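Local structure of structural polyprotein, VP2 (Israeli acute paralysis virus, 5CDD) at residues C[32-37]-C[111-116]; C[41-46]-C[158-163]. The protein probably serves as a structural component of the viral capsid, one of the coat proteins that assemble into pentamers of this honeybee virus. One frame throughout, in Å; residues are numbered along the deposited sequence.

Contact 1 of 2, residues C[32-37]-C[111-116]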
# COMPACT_ATOMS: atom_id res chain seq x y z
N LEU C 32 -20.00 -36.94 53.97
CA LEU C 32 -20.27 -36.93 52.54
C LEU C 32 -20.17 -38.32 51.94
O LEU C 32 -19.21 -39.05 52.19
CB LEU C 32 -19.30 -35.99 51.83
CG LEU C 32 -19.44 -34.51 52.15
CD1 LEU C 32 -18.31 -33.73 51.51
CD2 LEU C 32 -20.78 -34.00 51.65
N SER C 33 -21.17 -38.68 51.14
CA SER C 33 -21.20 -39.98 50.48
C SER C 33 -20.30 -39.94 49.25
O SER C 33 -20.31 -38.97 48.49
CB SER C 33 -22.62 -40.34 50.05
OG SER C 33 -23.50 -40.38 51.16
N ARG C 34 -19.52 -41.00 49.06
CA ARG C 34 -18.61 -41.08 47.93
C ARG C 34 -19.34 -40.92 46.60
O ARG C 34 -18.81 -40.35 45.65
CB ARG C 34 -17.85 -42.41 47.97
CG ARG C 34 -16.67 -42.48 47.02
CD ARG C 34 -15.92 -43.80 47.18
NE ARG C 34 -14.76 -43.86 46.28
CZ ARG C 34 -13.94 -44.90 46.20
NH1 ARG C 34 -14.14 -45.98 46.95
NH2 ARG C 34 -12.91 -44.88 45.35
N TYR C 35 -20.58 -41.42 46.53
CA TYR C 35 -21.39 -41.35 45.32
C TYR C 35 -22.83 -40.95 45.61
O TYR C 35 -23.24 -40.84 46.77
CB TYR C 35 -21.39 -42.71 44.61
CG TYR C 35 -20.05 -43.18 44.11
CD1 TYR C 35 -19.53 -42.71 42.90
CD2 TYR C 35 -19.29 -44.09 44.84
CE1 TYR C 35 -18.29 -43.15 42.43
CE2 TYR C 35 -18.05 -44.54 44.38
CZ TYR C 35 -17.56 -44.06 43.18
OH TYR C 35 -16.33 -44.50 42.73
N VAL C 36 -23.60 -40.74 44.54
CA VAL C 36 -25.02 -40.40 44.63
C VAL C 36 -25.68 -41.01 43.40
O VAL C 36 -25.80 -40.36 42.36
CB VAL C 36 -25.25 -38.87 44.63
CG1 VAL C 36 -26.75 -38.57 44.63
CG2 VAL C 36 -24.60 -38.24 45.84
N LEU C 37 -26.11 -42.26 43.53
CA LEU C 37 -26.74 -42.99 42.43
C LEU C 37 -28.18 -42.61 42.15
O LEU C 37 -28.67 -42.81 41.04
CB LEU C 37 -26.64 -44.49 42.69
CG LEU C 37 -25.28 -45.15 42.41
CD1 LEU C 37 -24.15 -44.37 43.06
CD2 LEU C 37 -25.30 -46.58 42.93
N THR C 111 -24.47 -34.61 43.78
CA THR C 111 -23.18 -34.98 43.20
C THR C 111 -22.30 -35.75 44.18
O THR C 111 -22.60 -35.85 45.36
CB THR C 111 -22.42 -33.73 42.70
OG1 THR C 111 -21.19 -34.13 42.07
CG2 THR C 111 -22.11 -32.79 43.85
N SER C 112 -21.20 -36.30 43.66
CA SER C 112 -20.26 -37.07 44.45
C SER C 112 -19.60 -36.24 45.54
O SER C 112 -19.76 -35.02 45.59
CB SER C 112 -19.18 -37.66 43.55
OG SER C 112 -18.45 -36.64 42.91
N ARG C 113 -18.85 -36.91 46.41
CA ARG C 113 -18.15 -36.23 47.48
C ARG C 113 -17.07 -35.36 46.85
O ARG C 113 -16.74 -34.29 47.35
CB ARG C 113 -17.51 -37.25 48.42
CG ARG C 113 -16.66 -36.65 49.53
CD ARG C 113 -16.09 -37.75 50.41
NE ARG C 113 -15.33 -38.71 49.63
CZ ARG C 113 -14.96 -39.91 50.07
NH1 ARG C 113 -15.29 -40.29 51.30
NH2 ARG C 113 -14.26 -40.72 49.29
N ALA C 114 -16.53 -35.85 45.73
CA ALA C 114 -15.50 -35.12 45.01
C ALA C 114 -16.11 -33.86 44.41
O ALA C 114 -15.47 -32.81 44.35
CB ALA C 114 -14.93 -36.00 43.90
N GLY C 115 -17.36 -33.97 43.97
CA GLY C 115 -18.04 -32.82 43.40
C GLY C 115 -18.37 -31.78 44.45
O GLY C 115 -18.04 -30.61 44.30
N VAL C 116 -19.03 -32.22 45.52
CA VAL C 116 -19.41 -31.33 46.61
C VAL C 116 -18.21 -30.56 47.14
O VAL C 116 -18.28 -29.36 47.40
CB VAL C 116 -20.04 -32.12 47.78
CG1 VAL C 116 -20.36 -31.18 48.93
CG2 VAL C 116 -21.29 -32.83 47.31
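The contact joins the BC and EF loops of a picornavirus-like jelly roll: Leu32 and Arg34 pack on Arg113, the opening residue of the one-turn helix 113-116, and the CA atoms of Arg34 and Arg113 are 4.9 Å apart. Leu32 crosses the Arg113 chain at an angle, its CB 3.6 Å from Arg113 CG. Beyond that crossing its methyl CD2 meets Val116 CG1 tip to tip at 3.9 Å. Arg113 leaves its backbone extended and then bends at chi3 (57°), which brings one face of the guanidinium to Arg34 CB, toward the rim. Arg34 CG is 3.7 Å from Arg113 NH2. The two guanidinium planes are 26° apart, and Arg34 NE lies 4.4 Å from Arg113 NH2. These like charges are probably eased by a neighbouring capsid protein chain, whose Lys66 O takes a weak hydrogen bond from Arg113 NH2 and whose Asp86 forms a weak, long ion pair with Arg34 NH1.

Ser112 is the helix N-cap. Its OG accepts Gly115 N at 3.1 Å with an N-H...O angle of 144°, while its CB packs on the carbonyl of Arg34. Thr111 OG1 is hydrogen-bonded to Pro196 O of a further capsid chain; its own carbonyl oxygen faces the loop, with Val36 CG2 3.2 Å from Thr111 O.

Contact 2 of 2, residues C[41-46]-C[158-163]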
# COMPACT_ATOMS: atom_id res chain seq x y z
N ASN C 41 -31.04 -40.76 47.65
CA ASN C 41 -29.82 -40.81 48.44
C ASN C 41 -28.99 -39.55 48.25
O ASN C 41 -27.79 -39.62 47.99
CB ASN C 41 -29.00 -42.04 48.05
CG ASN C 41 -29.64 -43.32 48.51
OD1 ASN C 41 -29.76 -43.58 49.71
ND2 ASN C 41 -30.07 -44.15 47.56
N SER C 42 -29.64 -38.40 48.38
CA SER C 42 -28.97 -37.12 48.24
C SER C 42 -27.89 -36.99 49.30
O SER C 42 -27.76 -37.84 50.18
CB SER C 42 -29.97 -35.97 48.39
OG SER C 42 -31.03 -36.10 47.47
N GLN C 43 -27.11 -35.92 49.20
CA GLN C 43 -26.04 -35.66 50.15
C GLN C 43 -26.65 -35.09 51.43
O GLN C 43 -27.49 -34.20 51.38
CB GLN C 43 -25.06 -34.66 49.53
CG GLN C 43 -23.61 -34.84 49.93
CD GLN C 43 -23.04 -36.17 49.47
OE1 GLN C 43 -23.31 -37.21 50.06
NE2 GLN C 43 -22.24 -36.14 48.41
N LYS C 44 -26.22 -35.61 52.58
CA LYS C 44 -26.73 -35.14 53.87
C LYS C 44 -25.84 -34.03 54.43
O LYS C 44 -24.61 -34.12 54.36
CB LYS C 44 -26.80 -36.30 54.87
CG LYS C 44 -27.79 -37.40 54.51
CD LYS C 44 -29.23 -36.91 54.57
CE LYS C 44 -30.21 -37.99 54.15
NZ LYS C 44 -30.01 -38.41 52.73
N TYR C 45 -26.46 -33.00 54.99
CA TYR C 45 -25.73 -31.89 55.57
C TYR C 45 -26.10 -31.67 57.04
O TYR C 45 -27.18 -32.06 57.49
CB TYR C 45 -26.03 -30.60 54.80
CG TYR C 45 -27.50 -30.34 54.59
CD1 TYR C 45 -28.18 -30.90 53.52
CD2 TYR C 45 -28.22 -29.55 55.49
CE1 TYR C 45 -29.54 -30.69 53.33
CE2 TYR C 45 -29.58 -29.33 55.32
CZ TYR C 45 -30.23 -29.90 54.24
OH TYR C 45 -31.58 -29.69 54.06
N VAL C 46 -25.18 -31.06 57.78
CA VAL C 46 -25.39 -30.78 59.19
C VAL C 46 -26.40 -29.66 59.37
O VAL C 46 -27.19 -29.65 60.32
CB VAL C 46 -24.07 -30.37 59.88
CG1 VAL C 46 -24.33 -29.98 61.32
CG2 VAL C 46 -23.07 -31.50 59.80
N TYR C 158 -24.22 -24.43 52.86
CA TYR C 158 -24.25 -25.78 53.43
C TYR C 158 -23.03 -26.09 54.30
O TYR C 158 -21.94 -25.57 54.07
CB TYR C 158 -24.33 -26.81 52.30
CG TYR C 158 -25.61 -26.79 51.50
CD1 TYR C 158 -26.81 -27.25 52.04
CD2 TYR C 158 -25.63 -26.30 50.19
CE1 TYR C 158 -27.99 -27.23 51.30
CE2 TYR C 158 -26.80 -26.28 49.44
CZ TYR C 158 -27.98 -26.75 50.01
OH TYR C 158 -29.15 -26.73 49.28
N LEU C 159 -23.24 -26.95 55.30
CA LEU C 159 -22.18 -27.39 56.20
C LEU C 159 -22.14 -28.91 56.13
O LEU C 159 -23.00 -29.59 56.69
CB LEU C 159 -22.46 -26.93 57.63
CG LEU C 159 -21.40 -27.32 58.67
CD1 LEU C 159 -20.05 -26.75 58.28
CD2 LEU C 159 -21.82 -26.81 60.04
N PHE C 160 -21.14 -29.44 55.44
CA PHE C 160 -20.99 -30.88 55.26
C PHE C 160 -19.85 -31.49 56.07
O PHE C 160 -18.82 -30.85 56.31
CB PHE C 160 -20.72 -31.20 53.78
CG PHE C 160 -21.81 -30.78 52.85
CD1 PHE C 160 -23.02 -31.48 52.81
CD2 PHE C 160 -21.63 -29.71 51.98
CE1 PHE C 160 -24.02 -31.12 51.91
CE2 PHE C 160 -22.62 -29.35 51.08
CZ PHE C 160 -23.82 -30.05 51.04
N PRO C 161 -20.03 -32.74 56.53
CA PRO C 161 -19.00 -33.43 57.31
C PRO C 161 -18.13 -34.23 56.33
O PRO C 161 -18.60 -35.19 55.73
CB PRO C 161 -19.81 -34.36 58.23
CG PRO C 161 -21.22 -33.81 58.17
CD PRO C 161 -21.34 -33.38 56.74
N ILE C 162 -16.87 -33.83 56.16
CA ILE C 162 -15.99 -34.55 55.24
C ILE C 162 -15.67 -35.93 55.81
O ILE C 162 -15.79 -36.94 55.11
CB ILE C 162 -14.66 -33.79 55.02
CG1 ILE C 162 -14.94 -32.46 54.33
CG2 ILE C 162 -13.71 -34.64 54.18
CD1 ILE C 162 -13.70 -31.61 54.12
N THR C 163 -15.26 -35.96 57.07
CA THR C 163 -14.93 -37.20 57.76
C THR C 163 -15.88 -37.38 58.94
O THR C 163 -16.50 -36.42 59.39
CB THR C 163 -13.50 -37.17 58.32
OG1 THR C 163 -13.42 -36.20 59.37
CG2 THR C 163 -12.51 -36.82 57.23
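Val46 and Leu159 share the one hydrogen bond between the segments: Val46 N donates to Leu159 O at 2.8 Å, with an N-H...O angle of 158° and the donor almost in line with the carbonyl. The bond lies just ahead of strand 47-51, whose Arg47 also pairs with Leu159 through the backbone, so it marks where the BC loop runs into the C-H strand pair of the jelly roll.

Side chains pack on both flanks of that bond. The Val46 and Pro161 side chains meet obliquely, Val46 CG2 3.4 Å from Pro161 CG, and Val46 CB is 4.2 Å from Leu159 CD2. On the other flank, Tyr45 takes the chi1 position in which CG stands between the backbone N and the carbonyl carbon (50°), and this turns its ring toward Tyr158. The two form an edge-to-face pair, the edge of Tyr158 directed at the face of Tyr45, with centroids 5.4 Å apart and planes at 59°; the nearest atoms are Tyr45 CG and Tyr158 CD1 at 4.1 Å. The Phe160 ring packs against the loop: its CE1 touches Tyr45 CB at 3.6 Å, and Lys44 O sits at the ring edge, in plane, 3.4 Å from Phe160 CD1.

Farther out, strand 90-97 holds strand 155-161 from its other side through backbone pairing of Tyr158 with Ala94 and of Phe160 with Tyr92. Met91 touches both Val46 and Pro161, and Ile18 of strand 13-18, in the facing sheet, packs on Val46 and Leu159. Between these segments one near-linear backbone bond sets the direction of approach, and the side-chain contacts around it are aromatic and aliphatic.

Overall arrangement
Both contacts anchor the same BC loop, and both are buried, contact 1 farther from the chain centre (about 19 Å) than contact 2 (about 12 Å), centre to centre. Contact 1 joins loop to loop beside neighbouring capsid chains and is made by arginine and leucine side chains packed on the start of a capped helix; contact 2 joins the loop to a sheet strand through a backbone bond and aromatic packing. Their centres lie about 9 Å apart, and Gln43 and Leu32 bridge them. Ser33 N and Gln43 OE1 are 2.8 Å apart, a probable hydrogen bond, and Leu32 N probably donates to Pro161 O. Leu32, Gln43, Val116 and Phe160 also pack together where the two contacts meet.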